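Local coordinates for protein metallophosphoesterase (Sphaerobacter thermophilus, PDB 3RQZ) that binds two zinc ions and probably acts as a phosphatase of the calcineurin-like metallophosphoesterase superfamily, at residues A[5-9]-A[22-27]; A[118-122]-A[136-141]; A[41-45]-A[225-229]; A[58-62]-A[104-108]. All blocks are in the same frame, centred on the assembly; numbering follows the deposited sequence.

Contacts 4 and 1 lie nearer the chain's centre (about 12 and 13 Å between centres) than contacts 2 and 3 (about 17 Å). Contact 1 fastens a helix to an inner strand of the six-stranded sheet by aliphatic packing, with a guanidinium grip at one end. Contact 4 runs from edge strand 59-60 of that sheet to edge strand 107-110 of the other, mostly apolar but with a backbone bond. Contact 2 turns on a buried asparagine oxygen bonded to a backbone N-H; it touches contact 4 where Arg-107 NH2 lies 2.9 Å from Pro-120 O. Contact 3, across the chain's centre from contact 2, holds helix 222-232 by proline packing, stacking and water, without a direct hydrogen bond.

Contact 1. Residues A[5-9]-A[22-27]; sequences RILII and VLSDAG
Leu-7 spreads its two methyls beneath one face of helix 16-26. Its CD2 lies 3.7 Å from Leu-23 CD2, the two side chains meeting at about a right angle. Both Leu-7 branches also straddle Ala-26, each methyl being 4.0 Å from Ala-26 CB. Because Leu-7 CG stands opposite the backbone N (chi1 169°), the isobutyl group is carried out from the strand into this position. Farther along the strand, Ile-9 offers its CG2 branch to Val-22, whose CG1 is 4.0 Å away and also borders Leu-7 CD1. Strand 6-9 and helix 16-26 are the first two elements of a beta-alpha-beta unit completed by strand 31-34, with the helix running back over the sheet at 150° to strand 6-9. At the other end of the contact an extended Arg-5 chain delivers its guanidinium end-on to the helix terminus. NH2 is 2.8 Å from Ala-26 O and NH1 is 3.1 Å from that same Ala-26 O, which lies only 5° out of the guanidinium plane. The end of the helix probably strengthens this grip electrostatically, and Arg-5 NH2 also bonds to Arg-28 O.

Contact 2. Residues A[118-122]-A[136-141]; sequences GSPRH and LNFPAF
Asn-137, in a weakly bonded turn of helix 131-137, bonds through its side chain to the backbone of a loop turn built on an ST motif. Its OD1 accepts a hydrogen bond from Arg-121 N at 3.0 Å, and the donor comes in nearly head-on to the carbonyl, with a C=O...N angle of 171°. Around that oxygen the loop closes in with carbon: Pro-120 CD is 3.3 Å from Asn-137 OD1, and Arg-121 CG is scarcely nearer. Pro-120 then turns its ring to the following residues, placing CB 4.0 Å from Ala-140 CB and CG 3.8 Å from Phe-141 CD1. On the outer side Arg-121, bent at chi3 (-63°), folds back so that Leu-136 CB lies over one guanidinium face, toward its rim, 3.6 Å from NH2 of Arg-121. The guanidinium stands nearly upright to the Asn-137 amide, their planes 79° apart.

The second shell centres on Glu-126, which belongs to neither segment. Its OE2 makes a salt bridge with Arg-121 NH1, while OE1 bonds to both Ser-119 OG and Asn-137 ND2, so one carboxylate ties the two segments together. Asn-137 ND2 also bonds to Ile-133 O, which together with the OD1 bond fixes the amide's rotation. Phe-141 has a cation-pi partner in Arg-183. Ser-119 lies about 7 Å, side chain to side chain, from the zinc ligand His-150. The turn itself is closed by His-122 N, which donates to Ser-119 OG at 3.0 Å.

Contact 3. Residues A[41-45]-A[225-229]; sequences YGPRP and TQAQM
Pro-43 presses its ring into helix 222-232, and this is the compact part of the contact. Its CD lies 3.6 Å from CG of Met-229, a residue present as selenomethionine, and 3.9 Å from Thr-225 CG2. The neighbouring ring atom, Pro-43 CG, approaches Gln-228 OE1 to 3.4 Å, and Gln-228 itself crosses the proline at about a right angle. Met-229, bent at chi3 (72°), brings its terminal CE 3.5 Å from Tyr-41 O.

Toward the outside the packing gives way to polar stacking and water. The Arg-44 guanidinium lies over the Gln-228 amide with the planes only 14° apart, and Arg-44 NH2 is 3.5 Å from Gln-228 CG. The face-on placement leaves the guanidinium edge to other partners: NH1 bonds to Pro-43 O, approaching from above the carbonyl plane, and donates to a water. That water donates in turn to Gln-228 O at 2.6 Å, bridging the segments where no direct hydrogen bond does.

At the inner end Tyr-41 meets the ring of the zinc ligand His-13, and its side chain is about 5 Å from a zinc ion. The loop follows the metal-binding Asp-37 in the Gly-Asp motif of the metallophosphoesterases.

Contact 4. Residues A[58-62]-A[104-108]; sequences NISVI and LPNRM
The edge strand 59-60 leads here into the Gly-Asn-His-Asp motif of the metallophosphoesterase fold, and Val-61 and Ile-62, the last residues before that motif, pack against Pro-105 and its neighbours. Ile-62 N donates to Pro-105 O at 3.1 Å, with an N-H...O angle of 156° and the donor tilted 19° from the carbonyl plane. The same oxygen receives a CA-H contact from Val-61, whose CA is 3.4 Å from Pro-105 O.

To one side of this bond the partner is Met-108, a selenomethionine. Ile-59 CD1 touches Met-108 CB at 3.6 Å, and Val-61 CG1 meets Met-108 CG at 3.7 Å, so the two hydrophobic branches share one bent side chain. Met-108 is turned at both chi2 (-69°) and chi3, which brings its CE back toward Ile-59 CD1 and Asn-58 O. To the other side Leu-104 places CD2 3.5 Å from Ser-60 O, while its CB packs against Ile-62 CB. A water sits 2.8 Å from Ile-62 O and equally far from Asn-106 O.

Ser-60 OG bonds to Tyr-100 OH of helix 95-103, just before Leu-104. Ile-59 and, just past the strand, Val-61 make backbone bonds with Ser-34 of strand 31-34, and Met-108 pairs with Val-115 of strand 113-116, so the contact spans the edge strands of the two sheets.

Contact 1. Residues A[5-9]-A[22-27]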
loop_
_atom_site.group_PDB
_atom_site.type_symbol
_atom_site.label_atom_id
_atom_site.label_comp_id
_atom_site.label_asym_id
_atom_site.label_seq_id
_atom_site.Cartn_x
_atom_site.Cartn_y
_atom_site.Cartn_z
ATOM N N ARG A 5 -12.279 -2.193 14.429
ATOM C CA ARG A 5 -12.315 -2.390 12.983
ATOM C C ARG A 5 -11.268 -1.482 12.333
ATOM O O ARG A 5 -11.348 -0.272 12.468
ATOM C CB ARG A 5 -13.719 -2.072 12.492
ATOM C CG ARG A 5 -14.092 -2.713 11.174
ATOM C CD ARG A 5 -15.610 -2.626 10.912
ATOM N NE ARG A 5 -15.849 -2.894 9.496
ATOM C CZ ARG A 5 -15.845 -1.968 8.534
ATOM N NH1 ARG A 5 -16.031 -2.320 7.269
ATOM N NH2 ARG A 5 -15.667 -0.690 8.822
ATOM N N ILE A 6 -10.295 -2.069 11.633
ATOM C CA ILE A 6 -9.094 -1.355 11.176
ATOM C C ILE A 6 -8.962 -1.383 9.669
ATOM O O ILE A 6 -8.993 -2.454 9.069
ATOM C CB ILE A 6 -7.801 -1.966 11.773
ATOM C CG1 ILE A 6 -7.857 -1.901 13.296
ATOM C CG2 ILE A 6 -6.541 -1.248 11.206
ATOM C CD1 ILE A 6 -6.788 -2.679 13.977
ATOM N N LEU A 7 -8.837 -0.201 9.066
ATOM C CA LEU A 7 -8.622 -0.096 7.631
ATOM C C LEU A 7 -7.129 -0.223 7.325
ATOM O O LEU A 7 -6.334 0.527 7.833
ATOM C CB LEU A 7 -9.221 1.225 7.095
ATOM C CG LEU A 7 -8.861 1.614 5.651
ATOM C CD1 LEU A 7 -9.392 0.595 4.624
ATOM C CD2 LEU A 7 -9.385 2.994 5.293
ATOM N N ILE A 8 -6.763 -1.179 6.490
ATOM C CA ILE A 8 -5.376 -1.349 6.080
ATOM C C ILE A 8 -5.235 -0.995 4.611
ATOM O O ILE A 8 -5.922 -1.573 3.760
ATOM C CB ILE A 8 -4.863 -2.793 6.340
ATOM C CG1 ILE A 8 -5.069 -3.163 7.833
ATOM C CG2 ILE A 8 -3.367 -2.918 5.899
ATOM C CD1 ILE A 8 -4.557 -4.544 8.214
ATOM N N ILE A 9 -4.348 -0.042 4.314
ATOM C CA ILE A 9 -4.147 0.423 2.944
ATOM C C ILE A 9 -2.670 0.437 2.586
ATOM O O ILE A 9 -1.783 0.542 3.467
ATOM C CB ILE A 9 -4.760 1.872 2.671
ATOM C CG1 ILE A 9 -4.151 2.942 3.623
ATOM C CG2 ILE A 9 -6.303 1.824 2.728
ATOM C CD1 ILE A 9 -4.635 4.379 3.376
ATOM N N VAL A 22 -11.911 4.800 -1.328
ATOM C CA VAL A 22 -11.677 3.797 -0.290
ATOM C C VAL A 22 -12.185 4.245 1.094
ATOM O O VAL A 22 -12.883 3.474 1.796
ATOM C CB VAL A 22 -10.175 3.366 -0.226
ATOM C CG1 VAL A 22 -9.860 2.666 1.089
ATOM C CG2 VAL A 22 -9.824 2.475 -1.391
ATOM N N LEU A 23 -11.839 5.478 1.482
ATOM C CA LEU A 23 -12.256 6.021 2.780
ATOM C C LEU A 23 -13.784 6.016 2.936
ATOM O O LEU A 23 -14.275 5.647 4.002
ATOM C CB LEU A 23 -11.667 7.421 2.993
ATOM C CG LEU A 23 -10.144 7.394 3.175
ATOM C CD1 LEU A 23 -9.525 8.785 3.215
ATOM C CD2 LEU A 23 -9.720 6.600 4.395
ATOM N N SER A 24 -14.528 6.396 1.891
ATOM C CA SER A 24 -15.995 6.356 1.968
ATOM C C SER A 24 -16.456 4.899 1.985
ATOM O O SER A 24 -17.376 4.575 2.720
ATOM C CB SER A 24 -16.743 7.111 0.838
ATOM O OG SER A 24 -15.944 8.070 0.157
ATOM N N ASP A 25 -15.824 4.033 1.197
ATOM C CA ASP A 25 -16.246 2.617 1.131
ATOM C C ASP A 25 -16.042 1.860 2.456
ATOM O O ASP A 25 -16.869 1.033 2.820
ATOM C CB ASP A 25 -15.533 1.864 -0.010
ATOM C CG ASP A 25 -16.292 0.617 -0.456
ATOM O OD1 ASP A 25 -17.469 0.767 -0.882
ATOM O OD2 ASP A 25 -15.727 -0.507 -0.378
ATOM N N ALA A 26 -14.950 2.153 3.159
ATOM C CA ALA A 26 -14.550 1.405 4.360
ATOM C C ALA A 26 -15.539 1.471 5.525
ATOM O O ALA A 26 -15.540 0.582 6.380
ATOM C CB ALA A 26 -13.205 1.868 4.832
ATOM N N GLY A 27 -16.323 2.544 5.592
ATOM C CA GLY A 27 -17.312 2.698 6.649
ATOM C C GLY A 27 -16.698 3.172 7.946
ATOM O O GLY A 27 -15.670 3.864 7.944
#

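Contact 2. Residues A[118-122]-A[136-141]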
loop_
_atom_site.group_PDB
_atom_site.type_symbol
_atom_site.label_atom_id
_atom_site.label_comp_id
_atom_site.label_asym_id
_atom_site.label_seq_id
_atom_site.Cartn_x
_atom_site.Cartn_y
_atom_site.Cartn_z
ATOM N N GLY A 118 7.495 -3.912 2.107
ATOM C CA GLY A 118 7.906 -4.968 1.172
ATOM C C GLY A 118 7.965 -6.320 1.863
ATOM O O GLY A 118 7.078 -7.160 1.697
ATOM N N SER A 119 8.994 -6.550 2.664
ATOM C CA SER A 119 9.079 -7.827 3.330
ATOM C C SER A 119 9.784 -7.690 4.674
ATOM O O SER A 119 10.557 -6.737 4.878
ATOM C CB SER A 119 9.815 -8.844 2.451
ATOM O OG SER A 119 11.205 -8.751 2.705
ATOM N N PRO A 120 9.530 -8.619 5.614
ATOM C CA PRO A 120 10.264 -8.426 6.874
ATOM C C PRO A 120 11.780 -8.678 6.776
ATOM O O PRO A 120 12.546 -8.196 7.640
ATOM C CB PRO A 120 9.554 -9.378 7.854
ATOM C CG PRO A 120 8.786 -10.309 7.020
ATOM C CD PRO A 120 8.407 -9.563 5.780
ATOM N N ARG A 121 12.244 -9.369 5.729
ATOM C CA ARG A 121 13.694 -9.427 5.483
ATOM C C ARG A 121 14.250 -8.100 4.991
ATOM O O ARG A 121 15.333 -7.661 5.432
ATOM C CB ARG A 121 14.078 -10.509 4.456
ATOM C CG ARG A 121 13.798 -11.913 4.879
ATOM C CD ARG A 121 14.685 -12.875 4.116
ATOM N NE ARG A 121 14.402 -12.813 2.685
ATOM C CZ ARG A 121 14.993 -13.583 1.789
ATOM N NH1 ARG A 121 14.691 -13.449 0.503
ATOM N NH2 ARG A 121 15.877 -14.492 2.187
ATOM N N HIS A 122 13.528 -7.486 4.050
ATOM C CA HIS A 122 13.955 -6.242 3.402
ATOM C C HIS A 122 12.793 -5.281 3.305
ATOM O O HIS A 122 12.141 -5.209 2.269
ATOM C CB HIS A 122 14.506 -6.563 2.003
ATOM C CG HIS A 122 15.574 -7.611 2.024
ATOM N ND1 HIS A 122 16.839 -7.360 2.501
ATOM C CD2 HIS A 122 15.560 -8.920 1.660
ATOM C CE1 HIS A 122 17.571 -8.459 2.410
ATOM N NE2 HIS A 122 16.818 -9.421 1.903
ATOM N N LEU A 136 10.888 -17.803 3.103
ATOM C CA LEU A 136 12.097 -17.161 3.619
ATOM C C LEU A 136 11.759 -16.028 4.606
ATOM O O LEU A 136 12.613 -15.578 5.370
ATOM C CB LEU A 136 12.969 -16.665 2.441
ATOM C CG LEU A 136 13.639 -17.755 1.577
ATOM C CD1 LEU A 136 13.985 -17.256 0.161
ATOM C CD2 LEU A 136 14.881 -18.394 2.245
ATOM N N ASN A 137 10.506 -15.582 4.595
ATOM C CA ASN A 137 10.091 -14.406 5.370
ATOM C C ASN A 137 9.393 -14.689 6.686
ATOM O O ASN A 137 9.402 -13.842 7.595
ATOM C CB ASN A 137 9.286 -13.432 4.493
ATOM C CG ASN A 137 10.172 -12.433 3.804
ATOM O OD1 ASN A 137 10.666 -11.507 4.439
ATOM N ND2 ASN A 137 10.386 -12.604 2.500
ATOM N N PHE A 138 8.825 -15.882 6.808
ATOM C CA PHE A 138 8.212 -16.311 8.074
ATOM C C PHE A 138 9.167 -16.341 9.267
ATOM O O PHE A 138 8.784 -15.900 10.338
ATOM C CB PHE A 138 7.431 -17.621 7.918
ATOM C CG PHE A 138 6.037 -17.417 7.381
ATOM C CD1 PHE A 138 5.017 -16.966 8.222
ATOM C CD2 PHE A 138 5.740 -17.664 6.025
ATOM C CE1 PHE A 138 3.715 -16.739 7.727
ATOM C CE2 PHE A 138 4.444 -17.456 5.542
ATOM C CZ PHE A 138 3.425 -16.999 6.400
ATOM N N PRO A 139 10.426 -16.797 9.075
ATOM C CA PRO A 139 11.409 -16.668 10.171
ATOM C C PRO A 139 11.847 -15.229 10.463
ATOM O O PRO A 139 12.408 -14.972 11.539
ATOM C CB PRO A 139 12.612 -17.501 9.686
ATOM C CG PRO A 139 12.071 -18.392 8.573
ATOM C CD PRO A 139 10.977 -17.547 7.930
ATOM N N ALA A 140 11.578 -14.312 9.530
ATOM C CA ALA A 140 11.997 -12.906 9.636
ATOM C C ALA A 140 11.058 -11.987 10.465
ATOM O O ALA A 140 11.359 -10.814 10.678
ATOM C CB ALA A 140 12.257 -12.298 8.226
ATOM N N PHE A 141 9.919 -12.509 10.914
ATOM C CA PHE A 141 9.089 -11.798 11.875
ATOM C C PHE A 141 8.644 -12.793 12.932
ATOM O O PHE A 141 8.597 -13.995 12.659
ATOM C CB PHE A 141 7.906 -11.063 11.212
ATOM C CG PHE A 141 6.829 -11.971 10.668
ATOM C CD1 PHE A 141 6.973 -12.592 9.426
ATOM C CD2 PHE A 141 5.661 -12.194 11.407
ATOM C CE1 PHE A 141 5.946 -13.421 8.900
ATOM C CE2 PHE A 141 4.636 -13.017 10.912
ATOM C CZ PHE A 141 4.780 -13.650 9.653
#

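Contact 3. Residues A[41-45]-A[225-229]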
loop_
_atom_site.group_PDB
_atom_site.type_symbol
_atom_site.label_atom_id
_atom_site.label_comp_id
_atom_site.label_asym_id
_atom_site.label_seq_id
_atom_site.Cartn_x
_atom_site.Cartn_y
_atom_site.Cartn_z
ATOM N N TYR A 41 3.922 8.119 -9.190
ATOM C CA TYR A 41 2.952 7.766 -10.250
ATOM C C TYR A 41 1.731 8.691 -10.359
ATOM O O TYR A 41 1.459 9.219 -11.428
ATOM C CB TYR A 41 2.439 6.309 -10.117
ATOM C CG TYR A 41 3.485 5.229 -10.126
ATOM C CD1 TYR A 41 4.476 5.202 -11.098
ATOM C CD2 TYR A 41 3.488 4.232 -9.148
ATOM C CE1 TYR A 41 5.435 4.210 -11.115
ATOM C CE2 TYR A 41 4.446 3.217 -9.154
ATOM C CZ TYR A 41 5.414 3.222 -10.140
ATOM O OH TYR A 41 6.374 2.247 -10.179
ATOM N N GLY A 42 0.991 8.880 -9.267
ATOM C CA GLY A 42 -0.280 9.616 -9.326
ATOM C C GLY A 42 -0.161 11.139 -9.266
ATOM O O GLY A 42 0.908 11.672 -8.980
ATOM N N PRO A 43 -1.272 11.848 -9.549
ATOM C CA PRO A 43 -1.304 13.309 -9.687
ATOM C C PRO A 43 -1.453 14.126 -8.409
ATOM O O PRO A 43 -1.393 15.357 -8.471
ATOM C CB PRO A 43 -2.553 13.535 -10.566
ATOM C CG PRO A 43 -3.481 12.446 -10.101
ATOM C CD PRO A 43 -2.605 11.247 -9.772
ATOM N N ARG A 44 -1.650 13.473 -7.264
ATOM C CA ARG A 44 -1.957 14.229 -6.043
ATOM C C ARG A 44 -1.088 13.817 -4.863
ATOM O O ARG A 44 -1.616 13.423 -3.814
ATOM C CB ARG A 44 -3.465 14.132 -5.682
ATOM C CG ARG A 44 -4.451 14.831 -6.671
ATOM C CD ARG A 44 -4.302 16.362 -6.686
ATOM N NE ARG A 44 -5.202 17.034 -7.645
ATOM C CZ ARG A 44 -4.877 17.384 -8.884
ATOM N NH1 ARG A 44 -3.670 17.092 -9.363
ATOM N NH2 ARG A 44 -5.775 18.005 -9.662
ATOM N N PRO A 45 0.250 13.900 -5.014
ATOM C CA PRO A 45 1.091 13.456 -3.881
ATOM C C PRO A 45 0.936 14.279 -2.604
ATOM O O PRO A 45 0.915 13.684 -1.508
ATOM C CB PRO A 45 2.527 13.529 -4.439
ATOM C CG PRO A 45 2.411 14.506 -5.630
ATOM C CD PRO A 45 1.054 14.262 -6.195
ATOM N N THR A 225 -8.823 10.781 -12.080
ATOM C CA THR A 225 -7.385 10.670 -11.817
ATOM C C THR A 225 -6.625 10.823 -13.145
ATOM O O THR A 225 -5.622 11.535 -13.225
ATOM C CB THR A 225 -7.044 9.341 -11.143
ATOM O OG1 THR A 225 -7.562 9.359 -9.815
ATOM C CG2 THR A 225 -5.536 9.112 -11.080
ATOM N N GLN A 226 -7.118 10.147 -14.180
ATOM C CA GLN A 226 -6.521 10.239 -15.506
ATOM C C GLN A 226 -6.502 11.687 -16.023
ATOM O O GLN A 226 -5.471 12.149 -16.502
ATOM C CB GLN A 226 -7.221 9.296 -16.480
ATOM C CG GLN A 226 -6.886 7.811 -16.249
ATOM C CD GLN A 226 -7.538 6.951 -17.324
ATOM O OE1 GLN A 226 -8.661 7.229 -17.723
ATOM N NE2 GLN A 226 -6.835 5.922 -17.798
ATOM N N ALA A 227 -7.608 12.410 -15.864
ATOM C CA ALA A 227 -7.676 13.837 -16.226
ATOM C C ALA A 227 -6.632 14.679 -15.474
ATOM O O ALA A 227 -5.956 15.546 -16.058
ATOM C CB ALA A 227 -9.072 14.386 -15.978
ATOM N N GLN A 228 -6.508 14.419 -14.181
ATOM C CA GLN A 228 -5.578 15.143 -13.340
ATOM C C GLN A 228 -4.133 14.836 -13.749
ATOM O O GLN A 228 -3.286 15.711 -13.697
ATOM C CB GLN A 228 -5.776 14.752 -11.864
ATOM C CG GLN A 228 -7.102 15.193 -11.256
ATOM C CD GLN A 228 -7.348 14.591 -9.879
ATOM O OE1 GLN A 228 -6.565 13.757 -9.377
ATOM N NE2 GLN A 228 -8.443 15.011 -9.250
HETATM N N MSE A 229 -3.854 13.586 -14.105
HETATM C CA MSE A 229 -2.518 13.216 -14.602
HETATM C C MSE A 229 -2.184 13.880 -15.935
HETATM O O MSE A 229 -1.076 14.387 -16.112
HETATM C CB MSE A 229 -2.359 11.701 -14.724
HETATM C CG MSE A 229 -2.383 10.966 -13.363
HETATM SE SE MSE A 229 -2.460 9.045 -13.569
HETATM C CE MSE A 229 -0.636 8.799 -14.202
HETATM O O HOH W 1 -3.106 17.798 -12.216
#

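Contact 4. Residues A[58-62]-A[104-108]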
loop_
_atom_site.group_PDB
_atom_site.type_symbol
_atom_site.label_atom_id
_atom_site.label_comp_id
_atom_site.label_asym_id
_atom_site.label_seq_id
_atom_site.Cartn_x
_atom_site.Cartn_y
_atom_site.Cartn_z
ATOM N N ASN A 58 -0.915 5.695 14.129
ATOM C CA ASN A 58 -0.255 4.577 14.821
ATOM C C ASN A 58 0.636 3.736 13.925
ATOM O O ASN A 58 1.723 3.339 14.357
ATOM C CB ASN A 58 -1.300 3.673 15.518
ATOM C CG ASN A 58 -2.078 4.406 16.579
ATOM O OD1 ASN A 58 -1.496 5.004 17.498
ATOM N ND2 ASN A 58 -3.403 4.375 16.471
ATOM N N ILE A 59 0.180 3.433 12.707
ATOM C CA ILE A 59 0.933 2.577 11.792
ATOM C C ILE A 59 1.000 3.274 10.434
ATOM O O ILE A 59 -0.013 3.434 9.764
ATOM C CB ILE A 59 0.313 1.144 11.641
ATOM C CG1 ILE A 59 0.253 0.398 12.983
ATOM C CG2 ILE A 59 1.119 0.282 10.603
ATOM C CD1 ILE A 59 1.561 -0.188 13.390
ATOM N N SER A 60 2.188 3.726 10.059
ATOM C CA SER A 60 2.408 4.371 8.766
ATOM C C SER A 60 3.881 4.139 8.444
ATOM O O SER A 60 4.763 4.752 9.057
ATOM C CB SER A 60 2.124 5.884 8.855
ATOM O OG SER A 60 2.297 6.531 7.585
ATOM N N VAL A 61 4.162 3.215 7.524
ATOM C CA VAL A 61 5.529 2.859 7.255
ATOM C C VAL A 61 5.916 3.401 5.856
ATOM O O VAL A 61 5.051 3.680 5.036
ATOM C CB VAL A 61 5.782 1.295 7.426
ATOM C CG1 VAL A 61 5.505 0.843 8.900
ATOM C CG2 VAL A 61 4.944 0.473 6.458
ATOM N N ILE A 62 7.209 3.605 5.626
ATOM C CA ILE A 62 7.684 4.250 4.419
ATOM C C ILE A 62 7.711 3.191 3.316
ATOM O O ILE A 62 7.977 2.004 3.597
ATOM C CB ILE A 62 9.094 4.874 4.654
ATOM C CG1 ILE A 62 9.541 5.681 3.456
ATOM C CG2 ILE A 62 10.187 3.810 4.952
ATOM C CD1 ILE A 62 9.808 7.097 3.783
ATOM N N LEU A 104 9.172 8.547 8.912
ATOM C CA LEU A 104 8.501 7.252 8.954
ATOM C C LEU A 104 9.492 6.101 9.176
ATOM O O LEU A 104 10.579 6.099 8.603
ATOM C CB LEU A 104 7.621 6.993 7.715
ATOM C CG LEU A 104 6.480 7.982 7.426
ATOM C CD1 LEU A 104 5.636 7.484 6.239
ATOM C CD2 LEU A 104 5.547 8.169 8.638
ATOM N N PRO A 105 9.112 5.136 10.022
ATOM C CA PRO A 105 9.888 3.931 10.227
ATOM C C PRO A 105 9.723 3.002 9.014
ATOM O O PRO A 105 8.743 3.119 8.244
ATOM C CB PRO A 105 9.219 3.339 11.467
ATOM C CG PRO A 105 7.741 3.649 11.234
ATOM C CD PRO A 105 7.801 5.064 10.700
ATOM N N ASN A 106 10.684 2.120 8.783
ATOM C CA ASN A 106 10.446 1.109 7.739
ATOM C C ASN A 106 9.724 -0.132 8.266
ATOM O O ASN A 106 9.342 -1.005 7.509
ATOM C CB ASN A 106 11.743 0.804 6.952
ATOM C CG ASN A 106 12.782 0.069 7.752
ATOM O OD1 ASN A 106 12.474 -0.610 8.703
ATOM N ND2 ASN A 106 14.043 0.195 7.338
ATOM N N ARG A 107 9.527 -0.202 9.586
ATOM C CA ARG A 107 8.934 -1.385 10.181
ATOM C C ARG A 107 8.205 -0.994 11.440
ATOM O O ARG A 107 8.766 -0.317 12.298
ATOM C CB ARG A 107 10.003 -2.435 10.516
ATOM C CG ARG A 107 9.445 -3.855 10.940
ATOM C CD ARG A 107 10.473 -4.715 11.695
ATOM N NE ARG A 107 11.809 -4.638 11.129
ATOM C CZ ARG A 107 12.305 -5.502 10.243
ATOM N NH1 ARG A 107 13.526 -5.320 9.764
ATOM N NH2 ARG A 107 11.595 -6.548 9.843
HETATM N N MSE A 108 6.988 -1.482 11.602
HETATM C CA MSE A 108 6.319 -1.375 12.899
HETATM C C MSE A 108 5.985 -2.766 13.451
HETATM O O MSE A 108 5.452 -3.617 12.736
HETATM C CB MSE A 108 5.063 -0.503 12.775
HETATM C CG MSE A 108 5.414 1.037 12.609
HETATM SE SE MSE A 108 6.178 1.762 14.278
HETATM C CE MSE A 108 4.739 1.207 15.404
HETATM O O HOH W 2 8.454 -0.399 4.974
#